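Local atomic coordinates of AOC_like domain-containing protein (Frankia sp. Cc1.17, PDB entry 7DVI), a protein that acts as an exo-selective intermolecular Diels-Alderase, joining diene and dienophile, including non-natural substrates, and is built on an allene oxide cyclase-like beta-barrel. Residues G27-Q32 with S59-L64; V39-P44 with D107-V112; E72-K77 with E100-F105. One frame throughout, in Å; residues are numbered along the deposited sequence. Where two conformers were deposited one is given.

Contact 1 (G27-Q32 with S59-L64). With EDO (1,2-ethanediol), chain M; EDO (1,2-ethanediol), chain R.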
loop_
_atom_site.group_PDB
_atom_site.type_symbol
_atom_site.label_atom_id
_atom_site.label_comp_id
_atom_site.label_asym_id
_atom_site.label_seq_id
_atom_site.Cartn_x
_atom_site.Cartn_y
_atom_site.Cartn_z
ATOM N N GLY A 27 -19.570 -10.754 -4.690
ATOM C CA GLY A 27 -20.077 -12.132 -4.497
ATOM C C GLY A 27 -19.292 -13.107 -5.319
ATOM O O GLY A 27 -19.860 -14.118 -5.821
ATOM N N ILE A 28 -17.991 -12.841 -5.455
ATOM C CA ILE A 28 -17.092 -13.804 -6.128
ATOM C C ILE A 28 -16.921 -15.018 -5.222
ATOM O O ILE A 28 -16.730 -14.860 -4.001
ATOM C CB ILE A 28 -15.739 -13.176 -6.498
ATOM C CG1 ILE A 28 -15.924 -12.053 -7.518
ATOM C CG2 ILE A 28 -14.769 -14.256 -6.949
ATOM C CD1 ILE A 28 -14.747 -11.125 -7.632
ATOM N N TRP A 29 -16.951 -16.177 -5.853
ATOM C CA TRP A 29 -16.699 -17.505 -5.268
ATOM C C TRP A 29 -15.335 -17.887 -5.841
ATOM O O TRP A 29 -15.207 -17.951 -7.087
ATOM C CB TRP A 29 -17.865 -18.469 -5.640
ATOM C CG TRP A 29 -17.758 -19.871 -5.124
ATOM C CD1 TRP A 29 -18.057 -20.304 -3.861
ATOM C CD2 TRP A 29 -17.355 -21.046 -5.861
ATOM N NE1 TRP A 29 -17.822 -21.650 -3.756
ATOM C CE2 TRP A 29 -17.397 -22.134 -4.965
ATOM C CE3 TRP A 29 -16.978 -21.289 -7.187
ATOM C CZ2 TRP A 29 -17.077 -23.436 -5.363
ATOM C CZ3 TRP A 29 -16.646 -22.567 -7.576
ATOM C CH2 TRP A 29 -16.692 -23.628 -6.672
ATOM N N GLU A 30 -14.347 -18.117 -4.979
ATOM C CA GLU A 30 -12.923 -18.229 -5.403
ATOM C C GLU A 30 -12.325 -19.518 -4.852
ATOM O O GLU A 30 -11.762 -19.549 -3.746
ATOM C CB GLU A 30 -12.149 -16.969 -4.974
ATOM C CG GLU A 30 -10.676 -17.016 -5.360
ATOM C CD GLU A 30 -9.852 -15.756 -5.084
ATOM O OE1 GLU A 30 -10.467 -14.696 -4.909
ATOM O OE2 GLU A 30 -8.576 -15.893 -4.955
ATOM N N PRO A 31 -12.449 -20.641 -5.594
ATOM C CA PRO A 31 -11.830 -21.882 -5.160
ATOM C C PRO A 31 -10.342 -21.893 -5.483
ATOM O O PRO A 31 -9.965 -21.366 -6.545
ATOM C CB PRO A 31 -12.560 -22.949 -5.997
ATOM C CG PRO A 31 -12.939 -22.217 -7.262
ATOM C CD PRO A 31 -13.313 -20.834 -6.772
ATOM N N GLN A 32 -9.582 -22.571 -4.620
ATOM C CA GLN A 32 -8.125 -22.742 -4.770
ATOM C C GLN A 32 -7.853 -23.962 -5.639
ATOM O O GLN A 32 -8.316 -25.018 -5.272
ATOM C CB GLN A 32 -7.502 -22.863 -3.388
ATOM C CG GLN A 32 -5.989 -22.736 -3.446
ATOM C CD GLN A 32 -5.451 -21.987 -2.251
ATOM O OE1 GLN A 32 -5.208 -22.593 -1.214
ATOM N NE2 GLN A 32 -5.266 -20.671 -2.390
ATOM N N SER A 59 -21.077 -13.819 -9.289
ATOM C CA SER A 59 -22.208 -14.092 -8.374
ATOM C C SER A 59 -23.204 -15.053 -9.041
ATOM O O SER A 59 -24.003 -15.627 -8.317
ATOM C CB SER A 59 -22.872 -12.831 -7.958
ATOM O OG SER A 59 -23.425 -12.157 -9.074
ATOM N N SER A 60 -23.109 -15.258 -10.352
ATOM C CA SER A 60 -23.889 -16.263 -11.115
ATOM C C SER A 60 -23.117 -17.574 -11.261
ATOM O O SER A 60 -23.611 -18.439 -11.966
ATOM C CB SER A 60 -24.270 -15.690 -12.439
ATOM O OG SER A 60 -25.049 -14.531 -12.213
ATOM N N ARG A 61 -21.958 -17.727 -10.633
ATOM C CA ARG A 61 -21.117 -18.957 -10.693
ATOM C C ARG A 61 -20.750 -19.291 -12.137
ATOM O O ARG A 61 -20.437 -20.451 -12.409
ATOM C CB ARG A 61 -21.745 -20.169 -9.988
ATOM C CG ARG A 61 -20.993 -20.603 -8.729
ATOM C CD ARG A 61 -21.088 -22.080 -8.384
ATOM N NE ARG A 61 -19.900 -22.863 -8.726
ATOM C CZ ARG A 61 -19.606 -23.276 -9.947
ATOM N NH1 ARG A 61 -18.530 -24.007 -10.179
ATOM N NH2 ARG A 61 -20.398 -22.954 -10.946
ATOM N N GLU A 62 -20.725 -18.272 -12.982
ATOM C CA GLU A 62 -19.980 -18.285 -14.273
ATOM C C GLU A 62 -18.509 -17.888 -14.024
ATOM O O GLU A 62 -18.267 -16.987 -13.190
ATOM C CB GLU A 62 -20.566 -17.245 -15.226
ATOM C CG GLU A 62 -22.058 -17.394 -15.490
ATOM C CD GLU A 62 -22.388 -18.290 -16.665
ATOM O OE1 GLU A 62 -23.466 -18.098 -17.263
ATOM O OE2 GLU A 62 -21.564 -19.174 -16.981
ATOM N N LEU A 63 -17.570 -18.472 -14.759
ATOM C CA LEU A 63 -16.123 -18.129 -14.714
ATOM C C LEU A 63 -15.882 -16.635 -14.978
ATOM O O LEU A 63 -16.447 -16.028 -15.942
ATOM C CB LEU A 63 -15.365 -19.006 -15.706
ATOM C CG LEU A 63 -13.833 -18.916 -15.653
ATOM C CD1 LEU A 63 -13.276 -19.456 -14.338
ATOM C CD2 LEU A 63 -13.231 -19.660 -16.819
ATOM N N LEU A 64 -15.104 -16.014 -14.095
ATOM C CA LEU A 64 -14.679 -14.607 -14.265
ATOM C C LEU A 64 -13.220 -14.601 -14.706
ATOM O O LEU A 64 -12.851 -13.770 -15.594
ATOM C CB LEU A 64 -14.916 -13.847 -12.966
ATOM C CG LEU A 64 -14.651 -12.349 -13.004
ATOM C CD1 LEU A 64 -15.619 -11.602 -13.934
ATOM C CD2 LEU A 64 -14.770 -11.790 -11.593
HETATM C C1 EDO M . -5.199 -26.736 -2.951
HETATM O O1 EDO M . -6.541 -26.706 -3.335
HETATM C C2 EDO M . -4.447 -27.772 -3.672
HETATM O O2 EDO M . -3.045 -27.550 -3.638
HETATM C C1 EDO R . -3.463 -17.389 1.852
HETATM O O1 EDO R . -3.842 -16.237 2.535
HETATM C C2 EDO R . -4.129 -17.481 0.528
HETATM O O2 EDO R . -4.128 -18.798 -0.024
#

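Contact 2 (V39-P44 with D107-V112). With EDO (1,2-ethanediol), chain L.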
loop_
_atom_site.group_PDB
_atom_site.type_symbol
_atom_site.label_atom_id
_atom_site.label_comp_id
_atom_site.label_asym_id
_atom_site.label_seq_id
_atom_site.Cartn_x
_atom_site.Cartn_y
_atom_site.Cartn_z
ATOM N N VAL A 39 4.195 -21.894 5.436
ATOM C CA VAL A 39 3.570 -21.093 6.505
ATOM C C VAL A 39 2.968 -22.036 7.560
ATOM O O VAL A 39 2.136 -22.886 7.209
ATOM C CB VAL A 39 2.490 -20.127 5.985
ATOM C CG1 VAL A 39 1.785 -19.466 7.157
ATOM C CG2 VAL A 39 3.082 -19.051 5.064
ATOM N N ASN A 40 3.392 -21.854 8.801
ATOM C CA ASN A 40 2.844 -22.554 9.991
ATOM C C ASN A 40 1.569 -21.825 10.335
ATOM O O ASN A 40 1.665 -20.686 10.857
ATOM C CB ASN A 40 3.842 -22.556 11.138
ATOM C CG ASN A 40 3.332 -23.346 12.330
ATOM O OD1 ASN A 40 2.159 -23.296 12.663
ATOM N ND2 ASN A 40 4.229 -24.057 12.968
ATOM N N VAL A 41 0.420 -22.399 9.981
ATOM C CA VAL A 41 -0.847 -21.623 10.032
ATOM C C VAL A 41 -1.144 -21.213 11.474
ATOM O O VAL A 41 -1.647 -20.077 11.705
ATOM C CB VAL A 41 -2.007 -22.388 9.394
ATOM C CG1 VAL A 41 -3.315 -21.657 9.583
ATOM C CG2 VAL A 41 -1.751 -22.604 7.921
ATOM N N ALA A 42 -0.817 -22.072 12.434
ATOM C CA ALA A 42 -1.190 -21.847 13.848
ATOM C C ALA A 42 -0.292 -20.745 14.404
ATOM O O ALA A 42 -0.789 -19.907 15.136
ATOM C CB ALA A 42 -1.073 -23.143 14.627
ATOM N N ASP A 43 0.976 -20.754 14.005
ATOM C CA ASP A 43 2.089 -19.997 14.607
ATOM C C ASP A 43 3.031 -19.566 13.478
ATOM O O ASP A 43 4.165 -20.031 13.352
ATOM C CB ASP A 43 2.802 -20.858 15.648
ATOM C CG ASP A 43 3.915 -20.096 16.314
ATOM O OD1 ASP A 43 3.846 -18.834 16.319
ATOM O OD2 ASP A 43 4.856 -20.760 16.782
ATOM N N PRO A 44 2.562 -18.674 12.591
ATOM C CA PRO A 44 3.377 -18.219 11.450
ATOM C C PRO A 44 4.711 -17.550 11.824
ATOM O O PRO A 44 4.810 -16.738 12.711
ATOM C CB PRO A 44 2.440 -17.253 10.699
ATOM C CG PRO A 44 1.355 -16.887 11.723
ATOM C CD PRO A 44 1.204 -18.101 12.617
ATOM N N ASP A 107 -6.551 -11.649 10.791
ATOM C CA ASP A 107 -7.803 -11.255 10.102
ATOM C C ASP A 107 -8.137 -12.338 9.083
ATOM O O ASP A 107 -9.302 -12.792 9.006
ATOM C CB ASP A 107 -7.649 -9.882 9.443
ATOM C CG ASP A 107 -7.876 -8.734 10.396
ATOM O OD1 ASP A 107 -8.203 -9.020 11.552
ATOM O OD2 ASP A 107 -7.766 -7.572 9.958
ATOM N N VAL A 108 -7.125 -12.800 8.354
ATOM C CA VAL A 108 -7.311 -13.882 7.360
ATOM C C VAL A 108 -7.947 -15.091 8.052
ATOM O O VAL A 108 -9.040 -15.534 7.627
ATOM C CB VAL A 108 -5.999 -14.267 6.669
ATOM C CG1 VAL A 108 -6.220 -15.466 5.755
ATOM C CG2 VAL A 108 -5.405 -13.098 5.882
ATOM N N LYS A 109 -7.261 -15.637 9.049
ATOM C CA LYS A 109 -7.694 -16.874 9.754
ATOM C C LYS A 109 -9.080 -16.689 10.388
ATOM O O LYS A 109 -9.835 -17.664 10.394
ATOM C CB LYS A 109 -6.653 -17.254 10.795
ATOM C CG LYS A 109 -5.351 -17.707 10.172
ATOM C CD LYS A 109 -4.394 -18.341 11.136
ATOM C CE LYS A 109 -3.859 -17.406 12.183
ATOM N NZ LYS A 109 -3.088 -18.161 13.204
ATOM N N ASN A 110 -9.394 -15.500 10.901
ATOM C CA ASN A 110 -10.657 -15.215 11.626
ATOM C C ASN A 110 -11.810 -14.850 10.672
ATOM O O ASN A 110 -12.824 -14.334 11.193
ATOM C CB ASN A 110 -10.446 -14.104 12.654
ATOM C CG ASN A 110 -9.538 -14.524 13.799
ATOM O OD1 ASN A 110 -8.892 -13.680 14.430
ATOM N ND2 ASN A 110 -9.422 -15.822 14.022
ATOM N N GLY A 111 -11.687 -15.037 9.342
ATOM C CA GLY A 111 -12.784 -14.709 8.404
ATOM C C GLY A 111 -13.120 -13.218 8.352
ATOM O O GLY A 111 -14.248 -12.848 7.936
ATOM N N VAL A 112 -12.184 -12.352 8.713
ATOM C CA VAL A 112 -12.329 -10.884 8.510
ATOM C C VAL A 112 -11.978 -10.591 7.050
ATOM O O VAL A 112 -11.038 -11.232 6.520
ATOM C CB VAL A 112 -11.433 -10.081 9.467
ATOM C CG1 VAL A 112 -11.517 -8.581 9.225
ATOM C CG2 VAL A 112 -11.754 -10.419 10.919
HETATM C C1 EDO L . -5.725 -16.140 14.957
HETATM O O1 EDO L . -7.061 -16.608 14.964
HETATM C C2 EDO L . -5.478 -15.326 16.147
HETATM O O2 EDO L . -6.659 -14.664 16.561
#

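Contact 3 (E72-K77 with E100-F105). With EDO (1,2-ethanediol), chain D; EDO (1,2-ethanediol), chain G; EDO (1,2-ethanediol), chain E; EDO (1,2-ethanediol), chain F.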
loop_
_atom_site.group_PDB
_atom_site.type_symbol
_atom_site.label_atom_id
_atom_site.label_comp_id
_atom_site.label_asym_id
_atom_site.label_seq_id
_atom_site.Cartn_x
_atom_site.Cartn_y
_atom_site.Cartn_z
ATOM N N GLU A 72 3.881 -13.667 1.951
ATOM C CA GLU A 72 5.074 -13.812 2.811
ATOM C C GLU A 72 4.730 -13.216 4.159
ATOM O O GLU A 72 4.221 -12.059 4.204
ATOM C CB GLU A 72 6.279 -13.109 2.217
ATOM C CG GLU A 72 7.526 -13.281 3.048
ATOM C CD GLU A 72 8.805 -12.857 2.380
ATOM O OE1 GLU A 72 8.751 -12.449 1.180
ATOM O OE2 GLU A 72 9.871 -13.004 3.022
ATOM N N ILE A 73 5.004 -13.982 5.228
ATOM C CA ILE A 73 4.897 -13.422 6.602
ATOM C C ILE A 73 6.035 -12.429 6.744
ATOM O O ILE A 73 7.203 -12.850 6.587
ATOM C CB ILE A 73 5.043 -14.547 7.667
ATOM C CG1 ILE A 73 4.108 -15.732 7.410
ATOM C CG2 ILE A 73 4.874 -13.943 9.047
ATOM C CD1 ILE A 73 2.636 -15.390 7.398
ATOM N N ARG A 74 5.782 -11.162 7.041
ATOM C CA ARG A 74 6.908 -10.201 6.961
ATOM C C ARG A 74 7.309 -9.693 8.352
ATOM O O ARG A 74 8.489 -9.430 8.573
ATOM C CB ARG A 74 6.549 -9.032 6.032
ATOM C CG ARG A 74 6.557 -9.414 4.559
ATOM C CD ARG A 74 7.965 -9.615 4.036
ATOM N NE ARG A 74 8.589 -8.306 3.951
ATOM C CZ ARG A 74 8.366 -7.390 2.992
ATOM N NH1 ARG A 74 7.608 -7.650 1.926
ATOM N NH2 ARG A 74 8.907 -6.190 3.131
ATOM N N TYR A 75 6.372 -9.436 9.212
ATOM C CA TYR A 75 6.694 -8.909 10.564
ATOM C C TYR A 75 5.505 -9.061 11.502
ATOM O O TYR A 75 4.372 -9.257 11.016
ATOM C CB TYR A 75 7.133 -7.442 10.508
ATOM C CG TYR A 75 6.100 -6.429 10.050
ATOM C CD1 TYR A 75 6.003 -6.026 8.723
ATOM C CD2 TYR A 75 5.321 -5.752 10.968
ATOM C CE1 TYR A 75 5.115 -5.038 8.321
ATOM C CE2 TYR A 75 4.429 -4.769 10.595
ATOM C CZ TYR A 75 4.318 -4.412 9.256
ATOM O OH TYR A 75 3.412 -3.437 8.971
ATOM N N LYS A 76 5.791 -8.975 12.818
ATOM C CA LYS A 76 4.767 -9.066 13.887
ATOM C C LYS A 76 4.764 -7.753 14.671
ATOM O O LYS A 76 5.805 -7.102 14.837
ATOM C CB LYS A 76 4.991 -10.305 14.762
ATOM C CG LYS A 76 4.971 -11.621 14.002
ATOM C CD LYS A 76 5.111 -12.853 14.881
ATOM C CE LYS A 76 5.792 -14.022 14.190
ATOM N NZ LYS A 76 5.754 -15.257 15.013
ATOM N N LYS A 77 3.586 -7.342 15.065
ATOM C CA LYS A 77 3.441 -6.135 15.884
ATOM C C LYS A 77 3.303 -6.523 17.367
ATOM O O LYS A 77 2.822 -7.638 17.662
ATOM C CB LYS A 77 2.214 -5.384 15.394
ATOM C CG LYS A 77 2.449 -4.747 14.024
ATOM C CD LYS A 77 1.868 -3.387 13.898
ATOM C CE LYS A 77 0.374 -3.470 13.825
ATOM N NZ LYS A 77 -0.200 -2.117 13.952
ATOM N N GLU A 100 -1.356 -5.982 -4.944
ATOM C CA GLU A 100 -0.351 -6.305 -3.914
ATOM C C GLU A 100 -0.539 -5.386 -2.706
ATOM O O GLU A 100 -0.975 -4.196 -2.828
ATOM C CB GLU A 100 1.058 -6.281 -4.460
ATOM C CG GLU A 100 1.590 -4.872 -4.696
ATOM C CD GLU A 100 3.007 -4.972 -5.171
ATOM O OE1 GLU A 100 3.212 -5.325 -6.323
ATOM O OE2 GLU A 100 3.895 -4.806 -4.346
ATOM N N GLY A 101 -0.229 -5.948 -1.532
ATOM C CA GLY A 101 -0.206 -5.152 -0.296
ATOM C C GLY A 101 -0.387 -6.046 0.909
ATOM O O GLY A 101 -0.069 -7.239 0.817
ATOM N N TRP A 102 -0.843 -5.435 1.978
ATOM C CA TRP A 102 -0.748 -5.970 3.360
ATOM C C TRP A 102 -2.075 -6.539 3.807
ATOM O O TRP A 102 -3.138 -5.884 3.602
ATOM C CB TRP A 102 -0.340 -4.858 4.314
ATOM C CG TRP A 102 1.044 -4.366 4.109
ATOM C CD1 TRP A 102 1.452 -3.160 3.622
ATOM C CD2 TRP A 102 2.236 -5.097 4.423
ATOM N NE1 TRP A 102 2.823 -3.122 3.571
ATOM C CE2 TRP A 102 3.330 -4.267 4.119
ATOM C CE3 TRP A 102 2.482 -6.372 4.929
ATOM C CZ2 TRP A 102 4.651 -4.672 4.281
ATOM C CZ3 TRP A 102 3.794 -6.761 5.110
ATOM C CH2 TRP A 102 4.856 -5.927 4.781
ATOM N N ALA A 103 -1.970 -7.655 4.529
ATOM C CA ALA A 103 -3.069 -8.238 5.307
ATOM C C ALA A 103 -2.508 -8.730 6.671
ATOM O O ALA A 103 -1.347 -9.211 6.760
ATOM C CB ALA A 103 -3.687 -9.361 4.516
ATOM N N ASP A 104 -3.321 -8.582 7.688
ATOM C CA ASP A 104 -3.095 -9.234 9.008
ATOM C C ASP A 104 -3.476 -10.707 8.869
ATOM O O ASP A 104 -4.667 -11.010 8.620
ATOM C CB ASP A 104 -3.878 -8.512 10.100
ATOM C CG ASP A 104 -3.638 -9.073 11.513
ATOM O OD1 ASP A 104 -2.960 -10.139 11.661
ATOM O OD2 ASP A 104 -4.107 -8.430 12.439
ATOM N N PHE A 105 -2.519 -11.611 8.987
ATOM C CA PHE A 105 -2.803 -13.071 8.901
ATOM C C PHE A 105 -3.856 -13.516 9.940
ATOM O O PHE A 105 -4.617 -14.474 9.652
ATOM C CB PHE A 105 -1.505 -13.857 8.930
ATOM C CG PHE A 105 -1.604 -15.234 8.349
ATOM C CD1 PHE A 105 -1.796 -15.417 6.990
ATOM C CD2 PHE A 105 -1.479 -16.352 9.157
ATOM C CE1 PHE A 105 -1.851 -16.689 6.442
ATOM C CE2 PHE A 105 -1.532 -17.621 8.611
ATOM C CZ PHE A 105 -1.740 -17.791 7.259
HETATM C C1 EDO D . 1.347 -1.977 7.017
HETATM O O1 EDO D . 0.230 -1.223 6.689
HETATM C C2 EDO D . 2.555 -1.184 6.774
HETATM O O2 EDO D . 3.768 -1.925 6.871
HETATM C C1 EDO G . 11.799 -14.121 -0.705
HETATM O O1 EDO G . 10.657 -14.825 -0.187
HETATM C C2 EDO G . 12.035 -12.726 -0.175
HETATM O O2 EDO G . 10.882 -11.830 -0.127
HETATM C C1 EDO E . 5.588 -0.182 4.941
HETATM O O1 EDO E . 5.682 -1.557 5.212
HETATM C C2 EDO E . 5.478 0.066 3.516
HETATM O O2 EDO E . 4.465 -0.719 2.902
HETATM C C1 EDO F . 6.545 -3.317 1.264
HETATM O O1 EDO F . 7.805 -3.084 1.818
HETATM C C2 EDO F . 6.696 -4.146 0.050
HETATM O O2 EDO F . 7.398 -5.325 0.313
#

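Contact 1 (G27-Q32 with S59-L64)
One end of the allene oxide cyclase-like barrel is bordered here by the turn that carries the chain from strand 49-57 into strand 63-76, and Gly27, Ile28 and Trp29 of strand 22-37 meet that turn and the start of strand 63-76. Three separate touches make up the contact, and together they bury 243 Å². On the outer side, NE of Arg61 stands over the rim of one face of the Trp29 indole: it is 3.5 Å from CZ3 of Trp29 and 3.4 Å above the ring plane. The guanidinium is tilted by 53° against the ring, so the groups are not stacked flat. A bend at chi3 (103°) helps to bring NE over the ring. This placement holds for one of two modelled positions of the arginine and is therefore tentative. Pro31 CD covers the opposite face of the same indole, 3.7 Å above its plane, so the ring has Arg61 on one side and Pro31, two residues on in the same chain segment, on the other. At the corner where the chain turns, Gly27 O receives a CA-H...O contact from Ser59, with CA of Ser59 3.5 Å from that oxygen and 136° at the hydrogen; this is a modest interaction. The third touch is buried and apolar: CD1 of Ile28 meets CD2 of Leu64 at 4.0 Å, the two side chains crossing at about a right angle. Strand 49-57 lies between the two segments in the barrel order and ties them together: Tyr57 forms an edge-to-face pair with Trp29 and, with the same reserve, a cation-pi pair with Arg61, while Ile28 also packs on Leu56. On its other flank strand 22-37 pairs with strand 143-150, where Ile28 and Glu30 bond through their backbones to Ala145 and Val143, closing the barrel.

Contact 2 (V39-P44 with D107-V112)
Lys109 reaches from the last turn of helix 105-109 to the loop 39-44, and its ammonium donates a hydrogen bond to the carbonyl oxygen of Val41, with NZ 2.8 Å from that O. The C=O...N angle is 155°, and the donor lies in the carbonyl plane. This is the close part of a small contact that buries 119 Å². The lysine carbons support it: CD lies 3.8 Å from CG1 of Val41, the two side chains running past each other in opposite directions. A bend at chi3 (-66°) in an otherwise extended lysine chain brings the ammonium onto the loop carbonyl. Around that point the fit soon becomes loose. Ala42 O is 3.5 Å from NZ of Lys109, but the angle is too poor for a bond, and the ring of Pro44 comes no nearer than its CD, 4.3 Å from the same nitrogen. Val41 and Ala42 are exposed, and a molecule of 1,2-ethanediol, probably from the crystallisation liquor, lies against the lysine, its C1 3.6 Å from CE of Lys109. The same diol is gripped at both ends by Asn110, which donates through ND2 and accepts through OD1. In the loop, Asn40 OD1 accepts from the backbone N of Asp43, an Asx motif with the donor above the carbonyl plane. The helix ends in a Schellman motif with Gly111 as its C-prime residue, Val112 N bonding to Asp107 O and Gly111 N to Val108 O. The loop joins strands 22-37 and 49-57, and Pro44 packs on Ile73 of strand 63-76 and on Val82 of strand 82-92. The short helix links strands 95-104 and 114-121, with Asp107 and Val108 resting on Val114.

Contact 3 (E72-K77 with E100-F105)
Trp102 meets Tyr75 and Arg74 with its six-membered ring, and has 84 Å² buried, far more than either partner. The tyrosine presents its edge to the indole face in a T-shaped pair, with centroids 5.3 Å apart and planes at 68°; the nearest atoms are CE1 of Tyr75 and CH2 of Trp102, 3.7 Å apart. Arg74 comes to the indole edge instead, its CB lying in the ring plane 3.7 Å from CZ3 of Trp102. Bends at chi2 and chi3, both near -70°, fold the arginine back until Trp102 CH2 stands 4.2 Å over the centre of one guanidinium face. Arg74 and Tyr75 lie together opposite Leu83 in a classic beta bulge, which interrupts the regular pairing of strand 63-76 with strand 82-92, the strand between the two segments in the barrel. Ethanediol molecules, probably from the crystallisation liquor, bond to all three side chains: NE1 of Trp102, NH1 of Arg74 and OH of Tyr75. That hydroxyl also bonds to Asp129 of the second subunit. Separately, CD1 of Ile73 lies over one face of the Phe105 ring, 4.3 Å from its CG.

In the fold
All three contacts belong to one antiparallel eight-stranded barrel, but they sort into two regions. Contacts 2 and 3 are neighbours, with centres about 11 Å apart, and they touch: Pro44 packs on Phe105, and Lys76 NZ hydrogen-bonds to the carbonyl O of Pro44. Contact 1 lies across the chain's centre from contact 3, their centres about 26 Å apart, although both use strand 63-76, which therefore runs from one region to the other. Along the chain, contact 1 is complete before contact 3 begins; its segments alternate with those of contact 2, whose two segments enclose contact 3. Strand 95-104 of contact 3 leads directly into the helix of contact 2.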